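Side-chain contacts in transcriptional activator PlcR protein (Bacillus thuringiensis, PDB 3U3W), which activates transcription of virulence genes in response to the quorum-sensing peptide PapR, binding DNA through a helix-turn-helix domain: residues Lys12-Arg17 against Arg36-Ala41; Leu19-Leu24 against Cys29-Val34; Gly51-Leu56 against Ile61-Val66. All coordinates share one frame; numbering follows the deposited sequence.

Interaction 1 (Lys12-Arg17 against Arg36-Ala41). With nucleotides of chain E; nucleotides of chain F.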
loop_
_atom_site.group_PDB
_atom_site.type_symbol
_atom_site.label_atom_id
_atom_site.label_comp_id
_atom_site.label_asym_id
_atom_site.label_seq_id
_atom_site.Cartn_x
_atom_site.Cartn_y
_atom_site.Cartn_z
ATOM N N LYS A 12 -0.951 26.974 -0.948
ATOM C CA LYS A 12 -1.764 26.501 0.161
ATOM C C LYS A 12 -0.936 25.663 1.135
ATOM O O LYS A 12 -1.003 25.866 2.347
ATOM C CB LYS A 12 -2.961 25.706 -0.386
ATOM C CG LYS A 12 -3.739 24.871 0.630
ATOM C CD LYS A 12 -5.128 24.523 0.077
ATOM C CE LYS A 12 -5.811 23.399 0.854
ATOM N NZ LYS A 12 -5.319 22.040 0.463
ATOM N N ILE A 13 -0.147 24.733 0.596
ATOM C CA ILE A 13 0.651 23.833 1.424
ATOM C C ILE A 13 1.880 24.528 2.027
ATOM O O ILE A 13 2.318 24.182 3.125
ATOM C CB ILE A 13 1.074 22.560 0.640
ATOM C CG1 ILE A 13 -0.152 21.856 0.068
ATOM C CG2 ILE A 13 1.847 21.609 1.535
ATOM C CD1 ILE A 13 0.175 20.709 -0.843
ATOM N N ARG A 14 2.430 25.508 1.310
ATOM C CA ARG A 14 3.539 26.301 1.840
ATOM C C ARG A 14 3.103 27.163 3.018
ATOM O O ARG A 14 3.832 27.282 3.993
ATOM C CB ARG A 14 4.165 27.201 0.766
ATOM C CG ARG A 14 5.132 28.231 1.353
ATOM C CD ARG A 14 5.757 29.145 0.311
ATOM N NE ARG A 14 4.776 29.944 -0.418
ATOM C CZ ARG A 14 4.142 31.006 0.076
ATOM N NH1 ARG A 14 3.271 31.669 -0.683
ATOM N NH2 ARG A 14 4.371 31.404 1.325
ATOM N N VAL A 15 1.925 27.778 2.915
ATOM C CA VAL A 15 1.399 28.592 4.007
ATOM C C VAL A 15 1.087 27.684 5.192
ATOM O O VAL A 15 1.395 28.000 6.341
ATOM C CB VAL A 15 0.118 29.364 3.591
ATOM C CG1 VAL A 15 -0.458 30.125 4.777
ATOM C CG2 VAL A 15 0.410 30.314 2.442
ATOM N N LEU A 16 0.481 26.541 4.888
ATOM C CA LEU A 16 0.143 25.540 5.891
ATOM C C LEU A 16 1.382 25.051 6.643
ATOM O O LEU A 16 1.286 24.569 7.771
ATOM C CB LEU A 16 -0.545 24.362 5.210
ATOM C CG LEU A 16 -1.447 23.456 6.039
ATOM C CD1 LEU A 16 -2.682 24.211 6.511
ATOM C CD2 LEU A 16 -1.846 22.259 5.199
ATOM N N ARG A 17 2.544 25.169 6.005
ATOM C CA ARG A 17 3.795 24.731 6.610
ATOM C C ARG A 17 4.550 25.890 7.239
ATOM O O ARG A 17 5.613 25.695 7.827
ATOM C CB ARG A 17 4.688 24.046 5.575
ATOM C CG ARG A 17 4.131 22.745 5.028
ATOM C CD ARG A 17 4.386 21.553 5.952
ATOM N NE ARG A 17 4.021 20.302 5.289
ATOM C CZ ARG A 17 2.816 19.740 5.360
ATOM N NH1 ARG A 17 1.855 20.310 6.083
ATOM N NH2 ARG A 17 2.574 18.605 4.713
ATOM N N ARG A 36 6.109 32.824 -9.331
ATOM C CA ARG A 36 5.529 32.584 -10.639
ATOM C C ARG A 36 4.882 31.201 -10.736
ATOM O O ARG A 36 3.890 31.029 -11.440
ATOM C CB ARG A 36 6.564 32.786 -11.747
ATOM C CG ARG A 36 6.957 34.239 -11.995
ATOM C CD ARG A 36 7.645 34.361 -13.344
ATOM N NE ARG A 36 8.577 35.480 -13.420
ATOM C CZ ARG A 36 8.261 36.682 -13.887
ATOM N NH1 ARG A 36 7.027 36.929 -14.310
ATOM N NH2 ARG A 36 9.179 37.634 -13.930
ATOM N N ILE A 37 5.447 30.225 -10.031
ATOM C CA ILE A 37 4.846 28.896 -9.929
ATOM C C ILE A 37 3.494 28.929 -9.196
ATOM O O ILE A 37 2.536 28.284 -9.629
ATOM C CB ILE A 37 5.797 27.889 -9.248
ATOM C CG1 ILE A 37 6.974 27.579 -10.167
ATOM C CG2 ILE A 37 5.072 26.595 -8.896
ATOM C CD1 ILE A 37 8.070 26.824 -9.486
ATOM N N GLU A 38 3.406 29.688 -8.105
ATOM C CA GLU A 38 2.145 29.782 -7.354
ATOM C C GLU A 38 1.044 30.581 -8.062
ATOM O O GLU A 38 -0.133 30.399 -7.773
ATOM C CB GLU A 38 2.369 30.357 -5.959
ATOM C CG GLU A 38 3.378 29.598 -5.135
ATOM C CD GLU A 38 3.494 30.125 -3.710
ATOM O OE1 GLU A 38 3.194 31.325 -3.463
ATOM O OE2 GLU A 38 3.883 29.319 -2.836
ATOM N N SER A 39 1.431 31.464 -8.978
ATOM C CA SER A 39 0.465 32.293 -9.697
ATOM C C SER A 39 -0.067 31.597 -10.951
ATOM O O SER A 39 -0.985 32.097 -11.600
ATOM C CB SER A 39 1.079 33.650 -10.071
ATOM O OG SER A 39 1.900 33.548 -11.225
ATOM N N GLY A 40 0.519 30.452 -11.287
ATOM C CA GLY A 40 0.066 29.662 -12.414
ATOM C C GLY A 40 0.709 30.037 -13.736
ATOM O O GLY A 40 0.375 29.473 -14.772
ATOM N N ALA A 41 1.643 30.981 -13.698
ATOM C CA ALA A 41 2.256 31.527 -14.911
ATOM C C ALA A 41 3.275 30.578 -15.521
ATOM O O ALA A 41 3.774 30.800 -16.623
ATOM C CB ALA A 41 2.921 32.865 -14.604
ATOM P P DT E 4 2.434 40.626 -10.684
ATOM O OP1 DT E 4 1.273 41.493 -10.983
ATOM O OP2 DT E 4 2.343 39.160 -10.891
ATOM O "O5'" DT E 4 3.666 41.200 -11.516
ATOM C "C5'" DT E 4 3.798 42.610 -11.654
ATOM C "C4'" DT E 4 5.045 42.941 -12.449
ATOM O "O4'" DT E 4 6.206 42.582 -11.662
ATOM C "C3'" DT E 4 5.185 42.185 -13.768
ATOM O "O3'" DT E 4 5.851 43.018 -14.683
ATOM C "C2'" DT E 4 6.103 41.040 -13.377
ATOM C "C1'" DT E 4 7.055 41.839 -12.508
ATOM N N1 DT E 4 7.965 41.011 -11.698
ATOM C C2 DT E 4 9.202 41.533 -11.405
ATOM O O2 DT E 4 9.551 42.640 -11.778
ATOM N N3 DT E 4 10.000 40.706 -10.656
ATOM C C4 DT E 4 9.680 39.444 -10.185
ATOM O O4 DT E 4 10.464 38.782 -9.514
ATOM C C5 DT E 4 8.363 38.960 -10.532
ATOM C C7 DT E 4 7.912 37.600 -10.078
ATOM C C6 DT E 4 7.576 39.760 -11.266
ATOM P P DG E 5 5.483 42.973 -16.249
ATOM O OP1 DG E 5 4.287 43.819 -16.463
ATOM O OP2 DG E 5 5.449 41.555 -16.678
ATOM O "O5'" DG E 5 6.734 43.691 -16.931
ATOM C "C5'" DG E 5 7.155 44.925 -16.353
ATOM C "C4'" DG E 5 8.593 45.241 -16.703
ATOM O "O4'" DG E 5 9.511 44.562 -15.803
ATOM C "C3'" DG E 5 9.007 44.845 -18.111
ATOM O "O3'" DG E 5 9.972 45.791 -18.555
ATOM C "C2'" DG E 5 9.592 43.452 -17.891
ATOM C "C1'" DG E 5 10.255 43.599 -16.526
ATOM N N9 DG E 5 10.250 42.379 -15.730
ATOM C C8 DG E 5 9.204 41.504 -15.537
ATOM N N7 DG E 5 9.505 40.504 -14.756
ATOM C C5 DG E 5 10.833 40.738 -14.413
ATOM C C6 DG E 5 11.707 39.999 -13.593
ATOM O O6 DG E 5 11.477 38.954 -12.984
ATOM N N1 DG E 5 12.962 40.587 -13.511
ATOM C C2 DG E 5 13.341 41.744 -14.142
ATOM N N2 DG E 5 14.604 42.150 -13.941
ATOM N N3 DG E 5 12.534 42.451 -14.912
ATOM C C4 DG E 5 11.305 41.888 -15.000
ATOM P P DG F 13 16.075 29.643 -10.972
ATOM O OP1 DG F 13 16.992 28.658 -10.345
ATOM O OP2 DG F 13 14.858 30.066 -10.230
ATOM O "O5'" DG F 13 16.903 30.952 -11.355
ATOM C "C5'" DG F 13 18.011 30.882 -12.243
ATOM C "C4'" DG F 13 18.638 32.258 -12.401
ATOM O "O4'" DG F 13 17.777 33.134 -13.175
ATOM C "C3'" DG F 13 18.932 33.011 -11.108
ATOM O "O3'" DG F 13 20.172 33.675 -11.275
ATOM C "C2'" DG F 13 17.772 33.993 -10.977
ATOM C "C1'" DG F 13 17.417 34.284 -12.431
ATOM N N9 DG F 13 15.993 34.496 -12.681
ATOM C C8 DG F 13 14.934 33.748 -12.209
ATOM N N7 DG F 13 13.759 34.164 -12.612
ATOM C C5 DG F 13 14.063 35.259 -13.412
ATOM C C6 DG F 13 13.198 36.115 -14.127
ATOM O O6 DG F 13 11.959 36.071 -14.193
ATOM N N1 DG F 13 13.916 37.098 -14.804
ATOM C C2 DG F 13 15.293 37.229 -14.795
ATOM N N2 DG F 13 15.807 38.240 -15.515
ATOM N N3 DG F 13 16.117 36.426 -14.130
ATOM C C4 DG F 13 15.430 35.472 -13.465
#
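In the XRE-type helix-turn-helix domain, a buried salt bridge between Arg14 and Glu38 ties helix 4-16 to the end of helix 31-38. Arg14 offers its NE edge: NE gives its hydrogen to Glu38 OE2 at 2.7 Å and NH1 gives one to Glu38 OE1 at 2.8 Å. Both bonds are fairly straight and both oxygens use their syn lone pairs, so guanidinium and carboxylate lie nearly coplanar, their planes 24° apart. The bend of the Arg14 chain at chi3 (61°) swings this edge round to meet the extended Glu38 at about a right angle. The remaining nitrogen, NH2, reaches Leu19 O and a DNA phosphate, while Glu38 OE1 also accepts from Gln21 NE2. The side-on grip probably limits rotation of the guanidinium. From helix 31-38, Arg36 extends into the major groove. Its NH2 donates to N7 of DG5 of chain E at 3.0 Å and to O6 of DG13 of chain F at 3.2 Å, with a weak bond to O6 of DG5; the methyl C7 of DT4 of chain E lies over one guanidinium face. As in phage repressors such as 434, a buried Arg-Glu pair backs the recognition helix.

Interaction 2 (Leu19-Leu24 against Cys29-Val34). With nucleotides of chain E; nucleotides of chain F.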
loop_
_atom_site.group_PDB
_atom_site.type_symbol
_atom_site.label_atom_id
_atom_site.label_comp_id
_atom_site.label_asym_id
_atom_site.label_seq_id
_atom_site.Cartn_x
_atom_site.Cartn_y
_atom_site.Cartn_z
ATOM N N LEU A 19 6.225 28.293 5.928
ATOM C CA LEU A 19 7.324 28.808 5.116
ATOM C C LEU A 19 6.912 29.972 4.215
ATOM O O LEU A 19 5.769 30.050 3.763
ATOM C CB LEU A 19 7.863 27.695 4.224
ATOM C CG LEU A 19 8.744 26.633 4.869
ATOM C CD1 LEU A 19 8.218 26.259 6.242
ATOM C CD2 LEU A 19 8.838 25.417 3.958
ATOM N N THR A 20 7.855 30.866 3.944
ATOM C CA THR A 20 7.641 31.910 2.949
ATOM C C THR A 20 8.282 31.466 1.641
ATOM O O THR A 20 8.996 30.460 1.606
ATOM C CB THR A 20 8.283 33.240 3.366
ATOM O OG1 THR A 20 9.702 33.067 3.469
ATOM C CG2 THR A 20 7.729 33.708 4.700
ATOM N N GLN A 21 8.038 32.224 0.574
ATOM C CA GLN A 21 8.583 31.886 -0.735
ATOM C C GLN A 21 10.100 31.784 -0.697
ATOM O O GLN A 21 10.682 30.869 -1.279
ATOM C CB GLN A 21 8.142 32.902 -1.793
ATOM C CG GLN A 21 6.638 32.974 -1.989
ATOM C CD GLN A 21 6.240 33.790 -3.207
ATOM O OE1 GLN A 21 6.986 34.661 -3.671
ATOM N NE2 GLN A 21 5.058 33.504 -3.739
ATOM N N LYS A 22 10.736 32.728 -0.008
ATOM C CA LYS A 22 12.186 32.723 0.128
ATOM C C LYS A 22 12.654 31.418 0.771
ATOM O O LYS A 22 13.581 30.765 0.272
ATOM C CB LYS A 22 12.668 33.932 0.943
ATOM C CG LYS A 22 14.191 34.023 1.081
ATOM C CD LYS A 22 14.875 34.182 -0.277
ATOM C CE LYS A 22 16.356 33.794 -0.230
ATOM N NZ LYS A 22 16.593 32.316 -0.309
ATOM N N GLN A 23 11.997 31.037 1.866
ATOM C CA GLN A 23 12.365 29.833 2.605
ATOM C C GLN A 23 12.232 28.599 1.739
ATOM O O GLN A 23 13.103 27.724 1.732
ATOM C CB GLN A 23 11.491 29.677 3.842
ATOM C CG GLN A 23 11.785 30.692 4.927
ATOM C CD GLN A 23 10.979 30.439 6.182
ATOM O OE1 GLN A 23 9.889 30.991 6.355
ATOM N NE2 GLN A 23 11.509 29.596 7.069
ATOM N N LEU A 24 11.124 28.539 1.008
ATOM C CA LEU A 24 10.815 27.402 0.162
ATOM C C LEU A 24 11.814 27.297 -0.977
ATOM O O LEU A 24 12.251 26.199 -1.334
ATOM C CB LEU A 24 9.388 27.537 -0.378
ATOM C CG LEU A 24 8.862 26.453 -1.320
ATOM C CD1 LEU A 24 9.077 25.067 -0.731
ATOM C CD2 LEU A 24 7.394 26.700 -1.622
ATOM N N CYS A 29 15.636 27.113 -6.100
ATOM C CA CYS A 29 15.457 28.107 -7.160
ATOM C C CYS A 29 15.343 29.493 -6.542
ATOM O O CYS A 29 15.437 29.648 -5.325
ATOM C CB CYS A 29 14.182 27.808 -7.951
ATOM S SG CYS A 29 12.678 27.800 -6.902
ATOM N N HIS A 30 15.123 30.496 -7.387
ATOM C CA HIS A 30 14.921 31.871 -6.930
ATOM C C HIS A 30 13.530 32.035 -6.309
ATOM O O HIS A 30 12.586 31.340 -6.700
ATOM C CB HIS A 30 15.087 32.830 -8.111
ATOM C CG HIS A 30 15.428 34.229 -7.711
ATOM N ND1 HIS A 30 14.511 35.086 -7.140
ATOM C CD2 HIS A 30 16.585 34.926 -7.805
ATOM C CE1 HIS A 30 15.087 36.249 -6.901
ATOM N NE2 HIS A 30 16.347 36.178 -7.297
ATOM N N GLN A 31 13.387 32.952 -5.353
ATOM C CA GLN A 31 12.084 33.131 -4.724
ATOM C C GLN A 31 11.030 33.601 -5.739
ATOM O O GLN A 31 9.857 33.248 -5.624
ATOM C CB GLN A 31 12.157 34.064 -3.505
ATOM C CG GLN A 31 12.137 35.548 -3.824
ATOM C CD GLN A 31 10.741 36.112 -3.974
ATOM O OE1 GLN A 31 10.493 36.956 -4.835
ATOM N NE2 GLN A 31 9.821 35.660 -3.129
ATOM N N SER A 32 11.462 34.376 -6.732
ATOM C CA SER A 32 10.562 34.906 -7.756
ATOM C C SER A 32 9.963 33.808 -8.648
ATOM O O SER A 32 8.858 33.964 -9.183
ATOM C CB SER A 32 11.274 35.953 -8.621
ATOM O OG SER A 32 12.279 35.361 -9.423
ATOM N N GLU A 33 10.692 32.704 -8.806
ATOM C CA GLU A 33 10.190 31.556 -9.560
ATOM C C GLU A 33 9.127 30.797 -8.767
ATOM O O GLU A 33 8.174 30.285 -9.341
ATOM C CB GLU A 33 11.332 30.614 -9.946
ATOM C CG GLU A 33 10.914 29.377 -10.725
ATOM C CD GLU A 33 10.424 29.691 -12.131
ATOM O OE1 GLU A 33 10.301 30.888 -12.472
ATOM O OE2 GLU A 33 10.157 28.731 -12.895
ATOM N N VAL A 34 9.298 30.722 -7.448
ATOM C CA VAL A 34 8.246 30.213 -6.579
ATOM C C VAL A 34 6.991 31.075 -6.749
ATOM O O VAL A 34 5.894 30.554 -6.934
ATOM C CB VAL A 34 8.690 30.177 -5.096
ATOM C CG1 VAL A 34 7.474 30.157 -4.157
ATOM C CG2 VAL A 34 9.589 28.980 -4.856
ATOM P P DT E 2 5.475 35.545 1.351
ATOM O OP1 DT E 2 4.454 34.744 2.067
ATOM O OP2 DT E 2 6.749 34.922 0.905
ATOM O "O5'" DT E 2 4.766 36.195 0.083
ATOM C "C5'" DT E 2 5.407 37.253 -0.568
ATOM C "C4'" DT E 2 4.471 37.890 -1.559
ATOM O "O4'" DT E 2 5.066 39.159 -1.897
ATOM C "C3'" DT E 2 4.366 37.158 -2.891
ATOM O "O3'" DT E 2 3.239 37.661 -3.577
ATOM C "C2'" DT E 2 5.666 37.577 -3.570
ATOM C "C1'" DT E 2 5.760 39.037 -3.124
ATOM N N1 DT E 2 7.152 39.522 -2.952
ATOM C C2 DT E 2 7.478 40.718 -3.547
ATOM O O2 DT E 2 6.675 41.371 -4.185
ATOM N N3 DT E 2 8.777 41.119 -3.365
ATOM C C4 DT E 2 9.757 40.449 -2.660
ATOM O O4 DT E 2 10.895 40.893 -2.558
ATOM C C5 DT E 2 9.352 39.200 -2.062
ATOM C C7 DT E 2 10.346 38.397 -1.276
ATOM C C6 DT E 2 8.082 38.797 -2.231
ATOM P P DG F 13 16.075 29.643 -10.972
ATOM O OP1 DG F 13 16.992 28.658 -10.345
ATOM O OP2 DG F 13 14.858 30.066 -10.230
ATOM O "O5'" DG F 13 16.903 30.952 -11.355
ATOM C "C5'" DG F 13 18.011 30.882 -12.243
ATOM C "C4'" DG F 13 18.638 32.258 -12.401
ATOM O "O4'" DG F 13 17.777 33.134 -13.175
ATOM C "C3'" DG F 13 18.932 33.011 -11.108
ATOM O "O3'" DG F 13 20.172 33.675 -11.275
ATOM C "C2'" DG F 13 17.772 33.993 -10.977
ATOM C "C1'" DG F 13 17.417 34.284 -12.431
ATOM N N9 DG F 13 15.993 34.496 -12.681
ATOM C C8 DG F 13 14.934 33.748 -12.209
ATOM N N7 DG F 13 13.759 34.164 -12.612
ATOM C C5 DG F 13 14.063 35.259 -13.412
ATOM C C6 DG F 13 13.198 36.115 -14.127
ATOM O O6 DG F 13 11.959 36.071 -14.193
ATOM N N1 DG F 13 13.916 37.098 -14.804
ATOM C C2 DG F 13 15.293 37.229 -14.795
ATOM N N2 DG F 13 15.807 38.240 -15.515
ATOM N N3 DG F 13 16.117 36.426 -14.130
ATOM C C4 DG F 13 15.430 35.472 -13.465
ATOM P P DC F 14 20.856 34.453 -10.044
ATOM O OP1 DC F 14 22.319 34.210 -10.109
ATOM O OP2 DC F 14 20.109 34.114 -8.809
ATOM O "O5'" DC F 14 20.586 35.993 -10.385
ATOM C "C5'" DC F 14 20.879 36.477 -11.695
ATOM C "C4'" DC F 14 20.536 37.952 -11.804
ATOM O "O4'" DC F 14 19.148 38.135 -12.200
ATOM C "C3'" DC F 14 20.720 38.761 -10.523
ATOM O "O3'" DC F 14 21.196 40.052 -10.909
ATOM C "C2'" DC F 14 19.297 38.792 -9.968
ATOM C "C1'" DC F 14 18.501 38.973 -11.260
ATOM N N1 DC F 14 17.047 38.588 -11.170
ATOM C C2 DC F 14 16.090 39.187 -12.011
ATOM O O2 DC F 14 16.418 40.041 -12.845
ATOM N N3 DC F 14 14.797 38.803 -11.894
ATOM C C4 DC F 14 14.438 37.879 -11.003
ATOM N N4 DC F 14 13.142 37.555 -10.946
ATOM C C5 DC F 14 15.388 37.258 -10.138
ATOM C C6 DC F 14 16.664 37.640 -10.258
#
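Gln21 NE2 serves two acceptors, Glu38 OE1 and a DNA phosphate, while OE1 of the same amide faces Gln31 across the contact. Gln21 runs extended toward helix 31-38, and its OE1 receives a weak, bent bond from Gln31 NE2 (3.1 Å, 124° at the hydrogen), the two amide planes 39° apart. Gln31 CB lies against Lys22 CA. Beyond it, CG between the backbone N and the carbonyl carbon (chi1 82°) and a bend at chi2 bring the amide against the methyl C7 of DT2 of chain E. Gln31 OE1 accepts from N6 of an adenine, so the contact with Gln21 probably helps to orient a base-reading amide. Deeper in, Val34 CG1 meets Gln21 CG at 3.7 Å and, more loosely, Leu24 CD2. At the first turn of helix 21-25, where Thr20 and Gln23 close a capping box, the backbone N of Gln21 donates to OP2 of DT2 of chain E at 3.0 Å in a nearly straight bond. At the start of helix 31-38, His30 N donates to OP2 of DG13 of chain F at 2.9 Å. The His30 ring lays one face over C5 of DC14 of chain F, and its ND1 caps the helix by accepting from Ser32 N in the ring plane. Ser32 OG accepts from N4 of DC14 of chain F at 2.8 Å. With helix 21-25 seated on the DNA backbone and helix 31-38 entering the major groove to read bases, this is the classic helix-turn-helix.

Interaction 3 (Gly51-Leu56 against Ile61-Val66)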
loop_
_atom_site.group_PDB
_atom_site.type_symbol
_atom_site.label_atom_id
_atom_site.label_comp_id
_atom_site.label_asym_id
_atom_site.label_seq_id
_atom_site.Cartn_x
_atom_site.Cartn_y
_atom_site.Cartn_z
ATOM N N GLY A 51 12.269 19.137 -5.653
ATOM C CA GLY A 51 12.677 19.923 -4.505
ATOM C C GLY A 51 11.519 20.453 -3.680
ATOM O O GLY A 51 11.481 20.257 -2.463
ATOM N N ILE A 52 10.576 21.136 -4.325
ATOM C CA ILE A 52 9.418 21.674 -3.605
ATOM C C ILE A 52 8.619 20.567 -2.903
ATOM O O ILE A 52 8.205 20.727 -1.756
ATOM C CB ILE A 52 8.492 22.472 -4.538
ATOM C CG1 ILE A 52 9.126 23.810 -4.899
ATOM C CG2 ILE A 52 7.121 22.690 -3.910
ATOM C CD1 ILE A 52 8.530 24.412 -6.149
ATOM N N ALA A 53 8.417 19.445 -3.588
ATOM C CA ALA A 53 7.679 18.326 -3.010
ATOM C C ALA A 53 8.389 17.752 -1.790
ATOM O O ALA A 53 7.760 17.418 -0.790
ATOM C CB ALA A 53 7.435 17.239 -4.052
ATOM N N ALA A 54 9.704 17.643 -1.877
ATOM C CA ALA A 54 10.489 17.143 -0.762
ATOM C C ALA A 54 10.397 18.054 0.469
ATOM O O ALA A 54 10.054 17.604 1.570
ATOM C CB ALA A 54 11.938 16.950 -1.188
ATOM N N LYS A 55 10.695 19.335 0.281
ATOM C CA LYS A 55 10.660 20.283 1.389
ATOM C C LYS A 55 9.271 20.378 2.032
ATOM O O LYS A 55 9.151 20.553 3.245
ATOM C CB LYS A 55 11.160 21.669 0.952
ATOM C CG LYS A 55 11.545 22.567 2.138
ATOM C CD LYS A 55 12.299 23.822 1.711
ATOM C CE LYS A 55 13.604 23.493 1.001
ATOM N NZ LYS A 55 14.361 24.734 0.646
ATOM N N LEU A 56 8.224 20.252 1.218
ATOM C CA LEU A 56 6.856 20.349 1.718
ATOM C C LEU A 56 6.332 18.992 2.195
ATOM O O LEU A 56 5.239 18.903 2.753
ATOM C CB LEU A 56 5.925 20.918 0.649
ATOM C CG LEU A 56 6.193 22.314 0.086
ATOM C CD1 LEU A 56 5.266 22.596 -1.087
ATOM C CD2 LEU A 56 6.028 23.368 1.148
ATOM N N ILE A 61 3.211 12.652 -6.821
ATOM C CA ILE A 61 2.051 12.340 -7.664
ATOM C C ILE A 61 0.900 13.297 -7.346
ATOM O O ILE A 61 0.022 13.540 -8.175
ATOM C CB ILE A 61 1.605 10.838 -7.528
ATOM C CG1 ILE A 61 0.455 10.502 -8.487
ATOM C CG2 ILE A 61 1.219 10.493 -6.087
ATOM C CD1 ILE A 61 0.794 10.629 -9.955
ATOM N N HIS A 62 0.931 13.862 -6.142
ATOM C CA HIS A 62 -0.092 14.807 -5.733
ATOM C C HIS A 62 -0.150 16.019 -6.650
ATOM O O HIS A 62 -1.223 16.491 -7.003
ATOM C CB HIS A 62 0.126 15.266 -4.296
ATOM C CG HIS A 62 -0.907 16.236 -3.820
ATOM N ND1 HIS A 62 -2.257 15.956 -3.849
ATOM C CD2 HIS A 62 -0.795 17.489 -3.322
ATOM C CE1 HIS A 62 -2.930 16.989 -3.378
ATOM N NE2 HIS A 62 -2.067 17.932 -3.046
ATOM N N PHE A 63 1.005 16.538 -7.031
ATOM C CA PHE A 63 1.007 17.725 -7.866
ATOM C C PHE A 63 0.550 17.401 -9.279
ATOM O O PHE A 63 -0.043 18.236 -9.967
ATOM C CB PHE A 63 2.372 18.395 -7.836
ATOM C CG PHE A 63 2.771 18.836 -6.469
ATOM C CD1 PHE A 63 2.058 19.826 -5.822
ATOM C CD2 PHE A 63 3.830 18.242 -5.814
ATOM C CE1 PHE A 63 2.409 20.226 -4.554
ATOM C CE2 PHE A 63 4.184 18.637 -4.545
ATOM C CZ PHE A 63 3.476 19.627 -3.917
ATOM N N TYR A 64 0.792 16.173 -9.707
ATOM C CA TYR A 64 0.259 15.752 -10.986
ATOM C C TYR A 64 -1.256 15.544 -10.921
ATOM O O TYR A 64 -1.975 15.956 -11.830
ATOM C CB TYR A 64 0.988 14.516 -11.493
ATOM C CG TYR A 64 2.353 14.851 -12.042
ATOM C CD1 TYR A 64 2.527 15.141 -13.392
ATOM C CD2 TYR A 64 3.463 14.905 -11.208
ATOM C CE1 TYR A 64 3.775 15.463 -13.900
ATOM C CE2 TYR A 64 4.714 15.223 -11.710
ATOM C CZ TYR A 64 4.861 15.501 -13.055
ATOM O OH TYR A 64 6.099 15.815 -13.551
ATOM N N GLU A 65 -1.741 14.931 -9.845
ATOM C CA GLU A 65 -3.174 14.706 -9.686
ATOM C C GLU A 65 -3.978 15.995 -9.839
ATOM O O GLU A 65 -4.941 16.050 -10.609
ATOM C CB GLU A 65 -3.478 14.060 -8.334
ATOM C CG GLU A 65 -3.106 12.595 -8.264
ATOM C CD GLU A 65 -3.233 12.025 -6.862
ATOM O OE1 GLU A 65 -3.190 12.813 -5.888
ATOM O OE2 GLU A 65 -3.379 10.787 -6.731
ATOM N N VAL A 66 -3.579 17.032 -9.111
ATOM C CA VAL A 66 -4.324 18.282 -9.125
ATOM C C VAL A 66 -4.026 19.133 -10.353
ATOM O O VAL A 66 -4.571 20.221 -10.511
ATOM C CB VAL A 66 -4.052 19.093 -7.866
ATOM C CG1 VAL A 66 -4.454 18.279 -6.646
ATOM C CG2 VAL A 66 -2.585 19.472 -7.799
#
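The ring edge of Phe63 meets Ala53 of helix 46-56: the methyl CB lies near the ring plane, 3.6 Å from Phe63 CE2. Ala53 CA is almost as close to that ring carbon, so the small residue lets the aromatic edge come up against the helix backbone. One turn further on, Leu56 CD1 makes a looser apolar contact with Phe63 CZ at 4.5 Å, approaching the ring obliquely. Phe63 gets there with CG anti to its carbonyl carbon (chi1 -61°), the ring spanning the gap between backbones whose nearest CA atoms, those of Ala53 and Phe63, are 8.3 Å apart. This is hydrophobic core packing in the helix-turn-helix domain, joining its helix 46-56 to the short helix 61-65 across the connecting loop. Around the pair, Leu6 and Ile10 of helix 4-16, Leu49 of helix 46-56 and Ile58 of the loop also pack on Phe63, giving the ring a largely aliphatic setting, and Ile60 rests against Ala53. Farther out, His62 NE2 is hydrogen-bonded to Glu9 OE2, linking helix 61-65 to helix 4-16 beside the core. On the dimer side, Tyr64 OH is hydrogen-bonded to Tyr64 OH of the second subunit, and Ile61 packs on Ile60 of that subunit.

Overall arrangement
All three contacts lie in the DNA-binding domain, and each touches the others. Interactions 1 and 2, with centres 9 Å apart, share helix 31-38 and form one polar network: Gln21 NE2 lies 2.9 Å from Glu38 OE1, and Arg14 NH2 lies 3.1 Å from Leu19 O. Together they probably help to set the recognition helix against the DNA. Interaction 3 sits farther back, its nearest atom about 7 Å from the nucleic acid, on the side of the second subunit. It meets interaction 1 where Arg17 NE lies 3.1 Å from Leu56 O, and interaction 2 where Lys55 NZ lies 3.2 Å from Leu24 O. Leu56 also packs on Leu24, so the hydrophobic core runs through to the DNA-facing helices.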